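Local structure of luciferase-like monooxygenase (Streptomyces bottropensis, 4US5) at residues Val239-Arg244 / Asp262-Glu267; Tyr85-Val90 / Leu141-Ala146; Tyr188-Phe193 / Arg200-Thr205; Asp136-Leu141 / Ala178-Arg183. The protein probably acts as a flavin-using monooxygenase of the bacterial luciferase family, an oxidoreductase that incorporates or reduces molecular oxygen. One frame throughout, in Å; residues are numbered along the deposited sequence.

Contact 1 of 4, residues Val239-Arg244 / Asp262-Glu267; sequences VYATHR and DLAVAE
Helix segments 239-244 and 262-267 pass each other at 65° with their axes 7.4 Å apart, and the CA atoms of Ala241 and Ala264 come within 5.2 Å. Two alanines suit so close a crossing, because their small methyl side chains let the backbones come this near. Ala264 CB presses on the backbone of the other helix, 3.3 Å from Ala241 O and 3.5 Å from Thr242 N. Ala241 CB in turn meets Ala264 CB at 3.7 Å and Val265 CG2 at 3.6 Å. In Val265 the other methyl, CG1, lies anti to the backbone N (chi1 167°), which places CG2 beside that N and beside Ala241. Helix 233-251 is one of the outer helices of the TIM-barrel fold, and helix 261-268 belongs to the excursion between it and strand 286-289, so the contact fastens this extra helix to the barrel's coat. At the margin, a water lies 2.9 Å from Val265 O and is also weakly bonded by Arg244 NH1, whose guanidinium makes its salt bridge with Asp274. Thr242 OG1 hydrogen-bonds to Pro259 O, tying helix 233-251 to the chain just ahead of helix 261-268.

Contact 2 of 4, residues Tyr85-Val90 / Leu141-Ala146; sequences YSPLKV and LEQLRA
Just ahead of Pro87, whose ring packs against Leu144, Ser86 OG has three hydrogen-bond partners: it accepts weak capping bonds from Leu88 N and Lys89 N and is hydrogen-bonded to Ala122 O of the second subunit. The bond from Lys89 N is long, 3.4 Å to Ser86 OG, yet nearly straight at 169°, whereas that from Leu88 N is bent to 128°. Serine thus holds the N-cap of helix 87-100, and proline suits the next place: the first residue after the cap needs no N-H for a helical bond, and a proline loses none there. Pro87 offers its ring to the second helix. Its CB lies 4.2 Å from Leu144 CB, and its CG touches Gln143 OE1 at 3.6 Å. Gln143 has CG beside its backbone N (chi1 -77°) and then runs extended, so that its aliphatic part crosses the proline ring and its amide oxygen ends near CG. Leu144 sends CD1 to 3.6 Å from Pro87 O and 4.2 Å from Val90 CG1. Val90 and Leu144 also both touch Leu107 of strand 105-110. Two helices meeting over the strand that runs between them in sequence, with branched aliphatics turned to it, is the layout of the outer layer of a TIM barrel, here with the start of helix 87-100 also in the dimer interface.

Contact 3 of 4, residues Tyr188-Phe193 / Arg200-Thr205; sequences YAYAHF and REAMDT
A selenium atom wedged beside two tyrosines marks this contact: Met203, present as selenomethionine, sets SE 3.7 Å from Tyr190 CB and 4.3 Å from Tyr188 CD2. The segments belong to the beta-alpha-beta unit of strand 188-191, helix 199-209 and strand 221-229 in the TIM barrel, and strand and helix run antiparallel at 171° with their axes 9.6 Å apart. Tyr188 and Tyr190, alternate residues of the strand, turn toward the helix, and both are large aromatics able to span that gap. SE approaches the Tyr188 ring obliquely as a Met-aromatic contact, 5.4 Å from the centroid. In Met203 CG sits beside the backbone N, and a bend at chi2 (-76°) turns SE toward the strand; the further bend at chi3 places only the terminal CE. The Tyr190 ring, meanwhile, meets Ala202 obliquely, where a small methyl suits the tight fit of CB at 3.3 Å from Tyr190 CE1. The phenols are not left bare in this buried layer: Tyr190 OH bonds to Thr195 O and Tyr188 OH to Ser177 OG, while Tyr188 OH also lies at the edge of the Tyr190 ring, in its plane. Within the helix, Glu201 O takes two donors from opposite faces of its carbonyl plane, Thr205 N at 2.8 Å and Thr205 OG1 also at 2.8 Å, the hydroxyl standing 39° above that plane.

Contact 4 of 4, residues Asp136-Leu141 / Ala178-Arg183; sequences DLWRRL and AEAAAR
Trp138 and Ala180 form a CH-pi contact: the alanine CB stands over one indole face, 3.6 Å from the centroid of the six-membered ring and only 15° from its normal. The methyl's nearest ring atom is Trp138 CE2, at 3.5 Å from Ala180 CB. A small residue suits this place because the broad indole already bridges the helices, whose nearest CA atoms, Trp138 and Ala180, are 7.4 Å apart. The opposite face of the indole receives Leu137 CB near its rim, so the ring is packed from above and below. The polar neighbour is of another kind. Arg183 starts with CG anti to its backbone N, bends at chi3 (75°), and brings NH2 to 3.4 Å from Trp138 CD1. Ring and guanidinium planes stand 67° apart; the guanidinium turns its edge to the indole, and the two groups are not stacked. Ionic pairing lies within the first helix: Arg140 NE bonds to Asp136 OD2 at 2.9 Å, while Arg140 NH1 pairs with Asp125 of the second subunit, so that the guanidinium has a carboxylate partner in each subunit. Trp138 and Ala181 also touch Leu170 of strand 167-172, so helices 134-147 and 175-184 pack side by side over that strand, as consecutive helices do around a TIM barrel.

Contacts 2, 3 and 4 follow one another round the barrel's outer layer. Contacts 2 and 4, with centres 13 Å apart, both use helix 134-147 and share Leu141; Tyr85 O comes within 2.7 Å of Arg140 NH1 between them. Contact 4 passes to contact 3, 15 Å away between centres, through helix 175-184, where Ala181 CB lies 3.5 Å from Tyr188 CD1. Contact 1 lies farther round, its nearest atoms about 6 Å from contact 3 but its centre 42 Å from that of contact 2, on the opposite side of the chain's centre. A sodium ion lies about 6 Å from the side chain of Val90, and the side chains of Trp138 and Thr242 are each about 8 Å from a sodium ion.

Contact 1 of 4, residues Val239-Arg244 / Asp262-Glu267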
loop_
_atom_site.group_PDB
_atom_site.type_symbol
_atom_site.label_atom_id
_atom_site.label_comp_id
_atom_site.label_asym_id
_atom_site.label_seq_id
_atom_site.Cartn_x
_atom_site.Cartn_y
_atom_site.Cartn_z
ATOM N N VAL B 239 27.977 -15.373 12.491
ATOM C CA VAL B 239 26.822 -14.626 11.897
ATOM C C VAL B 239 26.069 -13.820 13.016
ATOM O O VAL B 239 25.649 -12.675 12.806
ATOM C CB VAL B 239 25.872 -15.580 11.126
ATOM C CG1 VAL B 239 24.671 -14.813 10.564
ATOM C CG2 VAL B 239 26.619 -16.276 10.000
ATOM N N TYR B 240 25.983 -14.395 14.214
ATOM C CA TYR B 240 25.313 -13.779 15.362
ATOM C C TYR B 240 26.038 -12.554 15.928
ATOM O O TYR B 240 25.433 -11.727 16.570
ATOM C CB TYR B 240 25.190 -14.842 16.479
ATOM C CG TYR B 240 24.515 -14.413 17.731
ATOM C CD1 TYR B 240 23.274 -13.768 17.713
ATOM C CD2 TYR B 240 25.070 -14.733 18.982
ATOM C CE1 TYR B 240 22.632 -13.408 18.887
ATOM C CE2 TYR B 240 24.411 -14.403 20.164
ATOM C CZ TYR B 240 23.205 -13.750 20.110
ATOM O OH TYR B 240 22.590 -13.400 21.286
ATOM N N ALA B 241 27.328 -12.440 15.658
ATOM C CA ALA B 241 28.124 -11.344 16.188
ATOM C C ALA B 241 27.590 -9.966 15.771
ATOM O O ALA B 241 27.644 -9.010 16.536
ATOM C CB ALA B 241 29.571 -11.507 15.762
ATOM N N THR B 242 27.083 -9.870 14.544
ATOM C CA THR B 242 26.369 -8.681 14.084
ATOM C C THR B 242 25.329 -8.207 15.078
ATOM O O THR B 242 25.279 -7.019 15.455
ATOM C CB THR B 242 25.679 -8.991 12.734
ATOM O OG1 THR B 242 26.680 -9.149 11.737
ATOM C CG2 THR B 242 24.671 -7.918 12.312
ATOM N N HIS B 243 24.498 -9.133 15.531
ATOM C CA HIS B 243 23.435 -8.783 16.437
ATOM C C HIS B 243 23.972 -8.370 17.813
ATOM O O HIS B 243 23.453 -7.459 18.454
ATOM C CB HIS B 243 22.491 -9.955 16.574
ATOM C CG HIS B 243 21.098 -9.552 16.882
ATOM N ND1 HIS B 243 20.054 -10.431 16.824
ATOM C CD2 HIS B 243 20.566 -8.353 17.210
ATOM C CE1 HIS B 243 18.935 -9.799 17.128
ATOM N NE2 HIS B 243 19.215 -8.527 17.320
ATOM N N ARG B 244 24.956 -9.123 18.283
ATOM C CA ARG B 244 25.582 -8.845 19.544
ATOM C C ARG B 244 26.135 -7.408 19.551
ATOM O O ARG B 244 25.932 -6.663 20.524
ATOM C CB ARG B 244 26.684 -9.851 19.806
ATOM C CG ARG B 244 26.200 -11.256 20.063
ATOM C CD ARG B 244 27.355 -12.223 20.208
ATOM N NE ARG B 244 28.125 -11.922 21.409
ATOM C CZ ARG B 244 29.434 -12.090 21.533
ATOM N NH1 ARG B 244 30.156 -12.581 20.543
ATOM N NH2 ARG B 244 30.033 -11.730 22.682
ATOM N N ASP B 262 32.263 -10.218 10.410
ATOM C CA ASP B 262 33.697 -10.364 10.765
ATOM C C ASP B 262 34.186 -9.195 11.607
ATOM O O ASP B 262 34.826 -9.388 12.643
ATOM C CB ASP B 262 34.544 -10.572 9.518
ATOM C CG ASP B 262 34.315 -11.939 8.887
ATOM O OD1 ASP B 262 34.139 -12.924 9.636
ATOM O OD2 ASP B 262 34.322 -12.036 7.653
ATOM N N LEU B 263 33.801 -7.998 11.228
ATOM C CA LEU B 263 34.055 -6.821 12.052
ATOM C C LEU B 263 33.440 -6.974 13.436
ATOM O O LEU B 263 34.060 -6.642 14.460
ATOM C CB LEU B 263 33.465 -5.583 11.391
ATOM C CG LEU B 263 33.677 -4.204 12.060
ATOM C CD1 LEU B 263 33.579 -3.066 11.040
ATOM C CD2 LEU B 263 32.695 -3.942 13.189
ATOM N N ALA B 264 32.196 -7.443 13.477
ATOM C CA ALA B 264 31.523 -7.630 14.756
ATOM C C ALA B 264 32.223 -8.667 15.638
ATOM O O ALA B 264 32.294 -8.495 16.842
ATOM C CB ALA B 264 30.045 -8.009 14.535
ATOM N N VAL B 265 32.718 -9.742 15.048
ATOM C CA VAL B 265 33.416 -10.780 15.817
ATOM C C VAL B 265 34.605 -10.141 16.538
ATOM O O VAL B 265 34.739 -10.268 17.768
ATOM C CB VAL B 265 33.888 -11.942 14.931
ATOM C CG1 VAL B 265 34.883 -12.859 15.685
ATOM C CG2 VAL B 265 32.699 -12.772 14.466
ATOM N N ALA B 266 35.405 -9.389 15.780
ATOM C CA ALA B 266 36.568 -8.665 16.315
ATOM C C ALA B 266 36.199 -7.715 17.431
ATOM O O ALA B 266 36.820 -7.740 18.499
ATOM C CB ALA B 266 37.282 -7.912 15.193
ATOM N N GLU B 267 35.175 -6.891 17.217
ATOM C CA GLU B 267 34.716 -5.974 18.266
ATOM C C GLU B 267 34.264 -6.667 19.538
ATOM O O GLU B 267 34.532 -6.184 20.643
ATOM C CB GLU B 267 33.584 -5.060 17.762
ATOM C CG GLU B 267 34.025 -3.981 16.795
ATOM C CD GLU B 267 35.067 -3.057 17.421
ATOM O OE1 GLU B 267 34.720 -2.310 18.365
ATOM O OE2 GLU B 267 36.239 -3.138 17.006
HETATM O O HOH W 1 33.350 -12.368 19.187
#

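Contact 2 of 4, residues Tyr85-Val90 / Leu141-Ala146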
loop_
_atom_site.group_PDB
_atom_site.type_symbol
_atom_site.label_atom_id
_atom_site.label_comp_id
_atom_site.label_asym_id
_atom_site.label_seq_id
_atom_site.Cartn_x
_atom_site.Cartn_y
_atom_site.Cartn_z
ATOM N N TYR B 85 -3.786 4.888 12.940
ATOM C CA TYR B 85 -4.599 4.972 11.761
ATOM C C TYR B 85 -6.089 4.867 12.048
ATOM O O TYR B 85 -6.492 4.244 12.996
ATOM C CB TYR B 85 -4.224 3.831 10.809
ATOM C CG TYR B 85 -2.745 3.789 10.491
ATOM C CD1 TYR B 85 -2.136 4.850 9.825
ATOM C CD2 TYR B 85 -1.950 2.761 10.943
ATOM C CE1 TYR B 85 -0.788 4.859 9.587
ATOM C CE2 TYR B 85 -0.595 2.721 10.658
ATOM C CZ TYR B 85 -0.018 3.780 9.978
ATOM O OH TYR B 85 1.314 3.724 9.677
ATOM N N SER B 86 -6.889 5.412 11.142
ATOM C CA SER B 86 -8.317 5.105 11.115
ATOM C C SER B 86 -8.509 3.623 10.872
ATOM O O SER B 86 -7.969 3.095 9.925
ATOM C CB SER B 86 -8.982 5.890 9.985
ATOM O OG SER B 86 -10.248 5.356 9.683
ATOM N N PRO B 87 -9.321 2.943 11.717
ATOM C CA PRO B 87 -9.625 1.554 11.425
ATOM C C PRO B 87 -10.322 1.323 10.080
ATOM O O PRO B 87 -10.139 0.282 9.486
ATOM C CB PRO B 87 -10.510 1.132 12.602
ATOM C CG PRO B 87 -10.071 2.034 13.713
ATOM C CD PRO B 87 -9.820 3.345 13.053
ATOM N N LEU B 88 -11.068 2.307 9.573
ATOM C CA LEU B 88 -11.686 2.169 8.276
ATOM C C LEU B 88 -10.634 2.165 7.161
ATOM O O LEU B 88 -10.708 1.386 6.233
ATOM C CB LEU B 88 -12.672 3.289 8.022
ATOM C CG LEU B 88 -13.282 3.319 6.623
ATOM C CD1 LEU B 88 -13.982 2.011 6.276
ATOM C CD2 LEU B 88 -14.226 4.491 6.519
ATOM N N LYS B 89 -9.688 3.072 7.263
ATOM C CA LYS B 89 -8.579 3.103 6.299
ATOM C C LYS B 89 -7.854 1.788 6.269
ATOM O O LYS B 89 -7.596 1.236 5.206
ATOM C CB LYS B 89 -7.625 4.235 6.630
ATOM C CG LYS B 89 -6.354 4.269 5.775
ATOM C CD LYS B 89 -6.635 4.285 4.289
ATOM C CE LYS B 89 -5.331 4.456 3.504
ATOM N NZ LYS B 89 -5.559 4.510 2.032
ATOM N N VAL B 90 -7.482 1.269 7.420
ATOM C CA VAL B 90 -6.822 -0.024 7.460
ATOM C C VAL B 90 -7.669 -1.135 6.814
ATOM O O VAL B 90 -7.155 -1.975 6.066
ATOM C CB VAL B 90 -6.405 -0.386 8.900
ATOM C CG1 VAL B 90 -5.802 -1.791 8.980
ATOM C CG2 VAL B 90 -5.396 0.625 9.416
ATOM N N LEU B 141 -9.424 -2.137 17.424
ATOM C CA LEU B 141 -9.432 -3.478 16.918
ATOM C C LEU B 141 -10.872 -4.006 16.735
ATOM O O LEU B 141 -11.173 -4.680 15.753
ATOM C CB LEU B 141 -8.605 -4.354 17.871
ATOM C CG LEU B 141 -8.157 -5.743 17.490
ATOM C CD1 LEU B 141 -7.523 -5.805 16.120
ATOM C CD2 LEU B 141 -7.167 -6.223 18.555
ATOM N N GLU B 142 -11.754 -3.667 17.661
ATOM C CA GLU B 142 -13.185 -3.974 17.510
ATOM C C GLU B 142 -13.795 -3.219 16.347
ATOM O O GLU B 142 -14.601 -3.754 15.602
ATOM C CB GLU B 142 -14.001 -3.557 18.772
ATOM C CG GLU B 142 -15.045 -4.610 19.157
ATOM C CD GLU B 142 -14.437 -5.717 19.964
ATOM O OE1 GLU B 142 -14.417 -5.594 21.222
ATOM O OE2 GLU B 142 -13.995 -6.709 19.333
ATOM N N GLN B 143 -13.452 -1.945 16.230
ATOM C CA GLN B 143 -13.930 -1.142 15.110
ATOM C C GLN B 143 -13.473 -1.738 13.774
ATOM O O GLN B 143 -14.227 -1.800 12.812
ATOM C CB GLN B 143 -13.373 0.259 15.181
ATOM C CG GLN B 143 -13.985 1.211 16.169
ATOM C CD GLN B 143 -13.425 2.603 15.942
ATOM O OE1 GLN B 143 -12.321 2.910 16.385
ATOM N NE2 GLN B 143 -14.142 3.422 15.175
ATOM N N LEU B 144 -12.215 -2.148 13.721
ATOM C CA LEU B 144 -11.652 -2.767 12.504
ATOM C C LEU B 144 -12.437 -4.016 12.157
ATOM O O LEU B 144 -12.799 -4.228 11.021
ATOM C CB LEU B 144 -10.178 -3.090 12.733
ATOM C CG LEU B 144 -9.448 -3.859 11.648
ATOM C CD1 LEU B 144 -9.576 -3.158 10.302
ATOM C CD2 LEU B 144 -7.986 -3.991 12.058
ATOM N N ARG B 145 -12.650 -4.881 13.146
ATOM C CA ARG B 145 -13.389 -6.136 12.921
ATOM C C ARG B 145 -14.798 -5.836 12.395
ATOM O O ARG B 145 -15.263 -6.504 11.480
ATOM C CB ARG B 145 -13.382 -6.961 14.232
ATOM C CG ARG B 145 -13.826 -8.399 14.216
ATOM C CD ARG B 145 -13.787 -8.906 15.666
ATOM N NE ARG B 145 -13.028 -10.129 15.826
ATOM C CZ ARG B 145 -12.739 -10.674 17.010
ATOM N NH1 ARG B 145 -13.129 -10.096 18.131
ATOM N NH2 ARG B 145 -12.062 -11.809 17.061
ATOM N N ALA B 146 -15.430 -4.781 12.902
ATOM C CA ALA B 146 -16.746 -4.370 12.447
ATOM C C ALA B 146 -16.709 -3.860 11.011
ATOM O O ALA B 146 -17.577 -4.173 10.207
ATOM C CB ALA B 146 -17.327 -3.297 13.367
#

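Contact 3 of 4, residues Tyr188-Phe193 / Arg200-Thr205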
loop_
_atom_site.group_PDB
_atom_site.type_symbol
_atom_site.label_atom_id
_atom_site.label_comp_id
_atom_site.label_asym_id
_atom_site.label_seq_id
_atom_site.Cartn_x
_atom_site.Cartn_y
_atom_site.Cartn_z
ATOM N N TYR B 188 -2.920 -15.144 17.889
ATOM C CA TYR B 188 -2.008 -14.371 18.662
ATOM C C TYR B 188 -0.582 -14.760 18.361
ATOM O O TYR B 188 -0.266 -15.926 18.352
ATOM C CB TYR B 188 -2.285 -14.604 20.151
ATOM C CG TYR B 188 -1.420 -13.828 21.094
ATOM C CD1 TYR B 188 -1.413 -12.465 21.089
ATOM C CD2 TYR B 188 -0.641 -14.484 22.063
ATOM C CE1 TYR B 188 -0.650 -11.741 22.006
ATOM C CE2 TYR B 188 0.154 -13.778 22.960
ATOM C CZ TYR B 188 0.133 -12.412 22.943
ATOM O OH TYR B 188 0.873 -11.695 23.845
ATOM N N ALA B 189 0.271 -13.760 18.134
ATOM C CA ALA B 189 1.685 -14.001 17.930
ATOM C C ALA B 189 2.472 -13.258 18.992
ATOM O O ALA B 189 2.412 -12.031 19.088
ATOM C CB ALA B 189 2.091 -13.547 16.551
ATOM N N TYR B 190 3.201 -14.006 19.811
ATOM C CA TYR B 190 4.004 -13.428 20.895
ATOM C C TYR B 190 5.449 -13.250 20.509
ATOM O O TYR B 190 6.131 -14.213 20.120
ATOM C CB TYR B 190 3.958 -14.302 22.163
ATOM C CG TYR B 190 4.620 -13.652 23.362
ATOM C CD1 TYR B 190 3.929 -12.781 24.162
ATOM C CD2 TYR B 190 5.945 -13.919 23.682
ATOM C CE1 TYR B 190 4.538 -12.182 25.271
ATOM C CE2 TYR B 190 6.564 -13.329 24.775
ATOM C CZ TYR B 190 5.843 -12.433 25.558
ATOM O OH TYR B 190 6.449 -11.840 26.643
ATOM N N ALA B 191 5.954 -12.044 20.709
ATOM C CA ALA B 191 7.363 -11.732 20.437
ATOM C C ALA B 191 8.308 -12.111 21.577
ATOM O O ALA B 191 8.727 -11.261 22.369
ATOM C CB ALA B 191 7.525 -10.243 20.075
ATOM N N HIS B 192 8.742 -13.358 21.561
ATOM C CA HIS B 192 9.666 -13.860 22.550
ATOM C C HIS B 192 10.970 -13.062 22.547
ATOM O O HIS B 192 11.553 -12.784 23.621
ATOM C CB HIS B 192 9.947 -15.320 22.300
ATOM C CG HIS B 192 11.116 -15.824 23.052
ATOM N ND1 HIS B 192 11.077 -16.088 24.403
ATOM C CD2 HIS B 192 12.412 -15.947 22.681
ATOM C CE1 HIS B 192 12.285 -16.436 24.810
ATOM N NE2 HIS B 192 13.098 -16.418 23.767
ATOM N N PHE B 193 11.405 -12.660 21.357
ATOM C CA PHE B 193 12.675 -11.989 21.217
ATOM C C PHE B 193 12.632 -10.580 21.783
ATOM O O PHE B 193 13.671 -9.962 21.983
ATOM C CB PHE B 193 13.122 -11.958 19.741
ATOM C CG PHE B 193 12.252 -11.113 18.841
ATOM C CD1 PHE B 193 11.072 -11.609 18.324
ATOM C CD2 PHE B 193 12.649 -9.840 18.457
ATOM C CE1 PHE B 193 10.290 -10.852 17.486
ATOM C CE2 PHE B 193 11.865 -9.076 17.627
ATOM C CZ PHE B 193 10.688 -9.587 17.120
ATOM N N ARG B 200 6.604 -17.743 28.589
ATOM C CA ARG B 200 5.834 -18.862 29.102
ATOM C C ARG B 200 4.506 -18.413 29.705
ATOM O O ARG B 200 3.441 -18.964 29.374
ATOM C CB ARG B 200 6.667 -19.660 30.115
ATOM C CG ARG B 200 5.905 -20.838 30.714
ATOM C CD ARG B 200 6.773 -21.568 31.696
ATOM N NE ARG B 200 7.833 -22.369 31.065
ATOM C CZ ARG B 200 7.670 -23.579 30.553
ATOM N NH1 ARG B 200 6.483 -24.147 30.509
ATOM N NH2 ARG B 200 8.697 -24.232 30.073
ATOM N N GLU B 201 4.538 -17.400 30.538
ATOM C CA GLU B 201 3.312 -16.908 31.182
ATOM C C GLU B 201 2.313 -16.380 30.169
ATOM O O GLU B 201 1.103 -16.658 30.261
ATOM C CB GLU B 201 3.617 -15.821 32.234
ATOM C CG GLU B 201 2.381 -15.270 32.926
ATOM C CD GLU B 201 2.647 -14.139 33.912
ATOM O OE1 GLU B 201 3.817 -13.819 34.199
ATOM O OE2 GLU B 201 1.663 -13.569 34.413
ATOM N N ALA B 202 2.799 -15.591 29.212
ATOM C CA ALA B 202 1.939 -15.007 28.196
ATOM C C ALA B 202 1.233 -16.062 27.367
ATOM O O ALA B 202 0.032 -15.975 27.175
ATOM C CB ALA B 202 2.728 -14.051 27.298
HETATM N N MSE B 203 1.962 -17.065 26.907
HETATM C CA MSE B 203 1.399 -18.092 26.077
HETATM C C MSE B 203 0.451 -18.980 26.896
HETATM O O MSE B 203 -0.579 -19.421 26.399
HETATM C CB MSE B 203 2.486 -18.875 25.370
HETATM C CG MSE B 203 3.302 -17.952 24.423
HETATM SE SE MSE B 203 2.255 -17.576 22.787
HETATM C CE MSE B 203 2.859 -19.114 21.726
ATOM N N ASP B 204 0.800 -19.234 28.156
ATOM C CA ASP B 204 -0.131 -19.964 29.078
ATOM C C ASP B 204 -1.431 -19.189 29.252
ATOM O O ASP B 204 -2.512 -19.765 29.141
ATOM C CB ASP B 204 0.526 -20.174 30.447
ATOM C CG ASP B 204 1.545 -21.310 30.446
ATOM O OD1 ASP B 204 1.589 -22.070 29.469
ATOM O OD2 ASP B 204 2.313 -21.430 31.437
ATOM N N THR B 205 -1.311 -17.894 29.522
ATOM C CA THR B 205 -2.452 -17.000 29.736
ATOM C C THR B 205 -3.363 -16.915 28.531
ATOM O O THR B 205 -4.605 -16.997 28.651
ATOM C CB THR B 205 -1.975 -15.594 30.117
ATOM O OG1 THR B 205 -1.293 -15.672 31.372
ATOM C CG2 THR B 205 -3.129 -14.617 30.260
#

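Contact 4 of 4, residues Asp136-Leu141 / Ala178-Arg183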
loop_
_atom_site.group_PDB
_atom_site.type_symbol
_atom_site.label_atom_id
_atom_site.label_comp_id
_atom_site.label_asym_id
_atom_site.label_seq_id
_atom_site.Cartn_x
_atom_site.Cartn_y
_atom_site.Cartn_z
ATOM N N ASP B 136 -7.445 1.833 24.175
ATOM C CA ASP B 136 -7.766 2.426 22.875
ATOM C C ASP B 136 -7.499 1.428 21.716
ATOM O O ASP B 136 -8.263 1.353 20.743
ATOM C CB ASP B 136 -6.956 3.685 22.646
ATOM C CG ASP B 136 -7.336 4.381 21.354
ATOM O OD1 ASP B 136 -8.541 4.654 21.166
ATOM O OD2 ASP B 136 -6.441 4.626 20.517
ATOM N N LEU B 137 -6.389 0.709 21.791
ATOM C CA LEU B 137 -6.047 -0.238 20.717
ATOM C C LEU B 137 -7.126 -1.287 20.600
ATOM O O LEU B 137 -7.578 -1.594 19.491
ATOM C CB LEU B 137 -4.689 -0.871 20.955
ATOM C CG LEU B 137 -4.255 -1.919 19.915
ATOM C CD1 LEU B 137 -4.291 -1.329 18.510
ATOM C CD2 LEU B 137 -2.856 -2.440 20.234
ATOM N N TRP B 138 -7.590 -1.811 21.741
ATOM C CA TRP B 138 -8.585 -2.889 21.704
ATOM C C TRP B 138 -9.921 -2.399 21.170
ATOM O O TRP B 138 -10.611 -3.130 20.446
ATOM C CB TRP B 138 -8.776 -3.559 23.068
ATOM C CG TRP B 138 -7.505 -3.841 23.829
ATOM C CD1 TRP B 138 -7.299 -3.633 25.163
ATOM C CD2 TRP B 138 -6.263 -4.357 23.306
ATOM N NE1 TRP B 138 -6.023 -3.994 25.504
ATOM C CE2 TRP B 138 -5.361 -4.436 24.385
ATOM C CE3 TRP B 138 -5.832 -4.762 22.036
ATOM C CZ2 TRP B 138 -4.039 -4.905 24.239
ATOM C CZ3 TRP B 138 -4.518 -5.218 21.888
ATOM C CH2 TRP B 138 -3.636 -5.287 22.993
ATOM N N ARG B 139 -10.248 -1.144 21.445
ATOM C CA ARG B 139 -11.400 -0.498 20.837
ATOM C C ARG B 139 -11.263 -0.349 19.307
ATOM O O ARG B 139 -12.206 -0.601 18.562
ATOM C CB ARG B 139 -11.596 0.886 21.429
ATOM C CG ARG B 139 -12.914 1.556 21.053
ATOM C CD ARG B 139 -12.953 3.033 21.403
ATOM N NE ARG B 139 -12.900 3.285 22.854
ATOM C CZ ARG B 139 -13.971 3.398 23.657
ATOM N NH1 ARG B 139 -15.207 3.265 23.179
ATOM N NH2 ARG B 139 -13.807 3.635 24.955
ATOM N N ARG B 140 -10.102 0.099 18.864
ATOM C CA ARG B 140 -9.823 0.218 17.412
ATOM C C ARG B 140 -9.904 -1.129 16.734
ATOM O O ARG B 140 -10.413 -1.265 15.632
ATOM C CB ARG B 140 -8.436 0.801 17.192
ATOM C CG ARG B 140 -8.341 2.271 17.392
ATOM C CD ARG B 140 -6.886 2.726 17.440
ATOM N NE ARG B 140 -6.859 4.135 17.722
ATOM C CZ ARG B 140 -6.984 5.086 16.822
ATOM N NH1 ARG B 140 -7.009 4.810 15.538
ATOM N NH2 ARG B 140 -7.032 6.339 17.219
ATOM N N LEU B 141 -9.424 -2.137 17.424
ATOM C CA LEU B 141 -9.432 -3.478 16.918
ATOM C C LEU B 141 -10.872 -4.006 16.735
ATOM O O LEU B 141 -11.173 -4.680 15.753
ATOM C CB LEU B 141 -8.605 -4.354 17.871
ATOM C CG LEU B 141 -8.157 -5.743 17.490
ATOM C CD1 LEU B 141 -7.523 -5.805 16.120
ATOM C CD2 LEU B 141 -7.167 -6.223 18.555
ATOM N N ALA B 178 -1.742 -10.764 25.603
ATOM C CA ALA B 178 -2.181 -12.121 25.518
ATOM C C ALA B 178 -3.616 -12.253 26.120
ATOM O O ALA B 178 -4.427 -13.003 25.607
ATOM C CB ALA B 178 -1.199 -13.035 26.247
ATOM N N GLU B 179 -3.872 -11.524 27.213
ATOM C CA GLU B 179 -5.225 -11.445 27.818
ATOM C C GLU B 179 -6.219 -10.857 26.854
ATOM O O GLU B 179 -7.333 -11.339 26.718
ATOM C CB GLU B 179 -5.192 -10.601 29.109
ATOM C CG GLU B 179 -4.551 -11.333 30.276
ATOM C CD GLU B 179 -4.171 -10.429 31.459
ATOM O OE1 GLU B 179 -4.341 -9.186 31.389
ATOM O OE2 GLU B 179 -3.677 -10.982 32.473
ATOM N N ALA B 180 -5.806 -9.806 26.149
ATOM C CA ALA B 180 -6.689 -9.155 25.176
ATOM C C ALA B 180 -7.003 -10.065 23.994
ATOM O O ALA B 180 -8.156 -10.218 23.608
ATOM C CB ALA B 180 -6.089 -7.846 24.706
ATOM N N ALA B 181 -5.973 -10.735 23.463
ATOM C CA ALA B 181 -6.172 -11.659 22.373
ATOM C C ALA B 181 -7.089 -12.786 22.778
ATOM O O ALA B 181 -7.948 -13.228 22.005
ATOM C CB ALA B 181 -4.835 -12.227 21.909
ATOM N N ALA B 182 -6.900 -13.280 24.007
ATOM C CA ALA B 182 -7.773 -14.327 24.554
ATOM C C ALA B 182 -9.226 -13.862 24.662
ATOM O O ALA B 182 -10.137 -14.529 24.188
ATOM C CB ALA B 182 -7.266 -14.754 25.918
ATOM N N ARG B 183 -9.404 -12.692 25.248
ATOM C CA ARG B 183 -10.709 -12.107 25.442
ATOM C C ARG B 183 -11.452 -11.975 24.119
ATOM O O ARG B 183 -12.663 -12.212 24.036
ATOM C CB ARG B 183 -10.541 -10.761 26.135
ATOM C CG ARG B 183 -11.815 -10.022 26.467
ATOM C CD ARG B 183 -11.518 -8.818 27.357
ATOM N NE ARG B 183 -10.923 -7.740 26.578
ATOM C CZ ARG B 183 -9.710 -7.214 26.764
ATOM N NH1 ARG B 183 -8.882 -7.635 27.741
ATOM N NH2 ARG B 183 -9.311 -6.245 25.951
#